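Local coordinates for uncharacterized protein DUF1185 (Bordetella bronchiseptica RB50, PDB 3BYQ) that is of unknown function but adopts a variant of the Bacillus chorismate mutase fold and may have a role in amino-acid metabolism, at residues L63-L68 / F164-G169. Numbering follows the deposited sequence.
Sequences LLATEL and FALVMG
Leu68, Leu166 and selenomethionine Met168 carry this contact, a compact example of how a helix beds down on the face of a β-sheet: residues 63-68 pack on residues 164-169 by van der Waals contact, with no hydrogen bond between these two segments. Leu68 reaches from the helix between its two partners. Its CD1 lies 3.4 Å from O of Leu166 and also touches CB of that residue, so one methyl covers both the peptide and the root of the side chain. CB of Leu68 rests 3.8 Å from SE of Met168. Leu166 answers from the strand. Its CG sits beside its own backbone N (chi1 -65°) and CD1 continues the chain in extended form, reaching the helix backbone 3.6 Å from N of Ala65; the same methyl meets CB of Ala65. Two residues on, the Met168 chain stays stretched out through SE (chi3 -166°), bringing CE past Leu68 to within 3.5 Å of O of Ala65. The small Ala65 is thus touched by the ends of both strand side chains. Leu64 extends the seam, its CD1 3.8 Å from O of Phe164. The axes of segments 63-68 and 164-169 run in roughly the same direction, 29° apart and 8.4 Å at closest approach. Helix 98-109 flanks the seam through Met106, which touches Leu166 and Met168, whereas Leu64 and Leu68 also pack on strands 29-39 and 7-17, one face of helix 51-72 lying against the sheet.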
loop_
_atom_site.group_PDB
_atom_site.type_symbol
_atom_site.label_atom_id
_atom_site.label_comp_id
_atom_site.label_asym_id
_atom_site.label_seq_id
_atom_site.Cartn_x
_atom_site.Cartn_y
_atom_site.Cartn_z
ATOM N N LEU B 63 23.514 19.434 -7.377
ATOM C CA LEU B 63 22.289 20.193 -7.554
ATOM C C LEU B 63 21.346 20.035 -6.347
ATOM O O LEU B 63 20.809 21.012 -5.776
ATOM C CB LEU B 63 21.573 19.706 -8.829
ATOM C CG LEU B 63 20.275 20.449 -9.172
ATOM C CD1 LEU B 63 20.534 21.909 -9.645
ATOM C CD2 LEU B 63 19.468 19.622 -10.178
ATOM N N LEU B 64 21.118 18.789 -5.978
ATOM C CA LEU B 64 20.164 18.457 -4.892
ATOM C C LEU B 64 20.698 18.888 -3.541
ATOM O O LEU B 64 19.958 19.403 -2.697
ATOM C CB LEU B 64 19.832 16.958 -4.884
ATOM C CG LEU B 64 19.245 16.407 -6.201
ATOM C CD1 LEU B 64 18.828 14.922 -6.047
ATOM C CD2 LEU B 64 18.113 17.198 -6.739
ATOM N N ALA B 65 21.993 18.691 -3.342
ATOM C CA ALA B 65 22.605 19.047 -2.054
ATOM C C ALA B 65 22.545 20.552 -1.880
ATOM O O ALA B 65 22.271 21.045 -0.813
ATOM C CB ALA B 65 24.079 18.518 -1.944
ATOM N N THR B 66 22.823 21.271 -2.949
ATOM C CA THR B 66 22.773 22.758 -2.913
ATOM C C THR B 66 21.380 23.252 -2.574
ATOM O O THR B 66 21.199 24.168 -1.774
ATOM C CB THR B 66 23.281 23.374 -4.235
ATOM O OG1 THR B 66 24.636 22.928 -4.442
ATOM C CG2 THR B 66 23.257 24.872 -4.187
ATOM N N GLU B 67 20.384 22.592 -3.136
ATOM C CA GLU B 67 19.007 22.973 -2.871
ATOM C C GLU B 67 18.663 22.806 -1.401
ATOM O O GLU B 67 17.964 23.623 -0.801
ATOM C CB GLU B 67 18.046 22.137 -3.699
ATOM C CG GLU B 67 16.623 22.498 -3.479
ATOM C CD GLU B 67 15.647 21.678 -4.325
ATOM O OE1 GLU B 67 15.947 20.492 -4.635
ATOM O OE2 GLU B 67 14.576 22.237 -4.660
ATOM N N LEU B 68 19.156 21.719 -0.824
ATOM C CA LEU B 68 18.879 21.407 0.587
ATOM C C LEU B 68 19.539 22.426 1.508
ATOM O O LEU B 68 18.918 22.927 2.447
ATOM C CB LEU B 68 19.297 19.990 0.928
ATOM C CG LEU B 68 18.390 18.846 0.443
ATOM C CD1 LEU B 68 19.067 17.454 0.616
ATOM C CD2 LEU B 68 17.027 18.918 1.167
ATOM N N PHE B 164 16.468 9.541 -7.501
ATOM C CA PHE B 164 17.625 9.777 -6.636
ATOM C C PHE B 164 17.277 10.854 -5.634
ATOM O O PHE B 164 16.661 11.844 -5.984
ATOM C CB PHE B 164 18.835 10.221 -7.462
ATOM C CG PHE B 164 19.426 9.130 -8.348
ATOM C CD1 PHE B 164 20.005 8.007 -7.769
ATOM C CD2 PHE B 164 19.486 9.265 -9.717
ATOM C CE1 PHE B 164 20.584 7.019 -8.538
ATOM C CE2 PHE B 164 20.075 8.269 -10.513
ATOM C CZ PHE B 164 20.619 7.142 -9.903
ATOM N N ALA B 165 17.739 10.665 -4.401
ATOM C CA ALA B 165 17.421 11.574 -3.319
ATOM C C ALA B 165 18.536 11.821 -2.330
ATOM O O ALA B 165 19.379 10.922 -2.070
ATOM C CB ALA B 165 16.195 11.011 -2.538
ATOM N N LEU B 166 18.515 13.030 -1.778
ATOM C CA LEU B 166 19.402 13.376 -0.665
ATOM C C LEU B 166 18.512 13.881 0.451
ATOM O O LEU B 166 17.438 14.456 0.203
ATOM C CB LEU B 166 20.397 14.455 -1.045
ATOM C CG LEU B 166 21.427 14.071 -2.117
ATOM C CD1 LEU B 166 22.330 15.247 -2.447
ATOM C CD2 LEU B 166 22.230 12.880 -1.667
ATOM N N VAL B 167 18.981 13.692 1.667
ATOM C CA VAL B 167 18.305 14.144 2.864
ATOM C C VAL B 167 19.270 14.916 3.754
ATOM O O VAL B 167 20.404 14.529 3.923
ATOM C CB VAL B 167 17.729 12.964 3.670
ATOM C CG1 VAL B 167 17.067 13.447 4.991
ATOM C CG2 VAL B 167 16.742 12.167 2.823
HETATM N N MSE B 168 18.779 16.036 4.298
HETATM C CA MSE B 168 19.477 16.781 5.355
HETATM C C MSE B 168 18.491 17.156 6.440
HETATM O O MSE B 168 17.297 17.333 6.177
HETATM C CB MSE B 168 20.164 18.047 4.876
HETATM C CG MSE B 168 21.296 17.797 3.863
HETATM SE SE MSE B 168 22.099 19.495 3.419
HETATM C CE MSE B 168 23.088 18.915 1.871
ATOM N N GLY B 169 19.021 17.306 7.635
ATOM C CA GLY B 169 18.227 17.653 8.809
ATOM C C GLY B 169 19.008 18.488 9.796
ATOM O O GLY B 169 20.234 18.550 9.728
#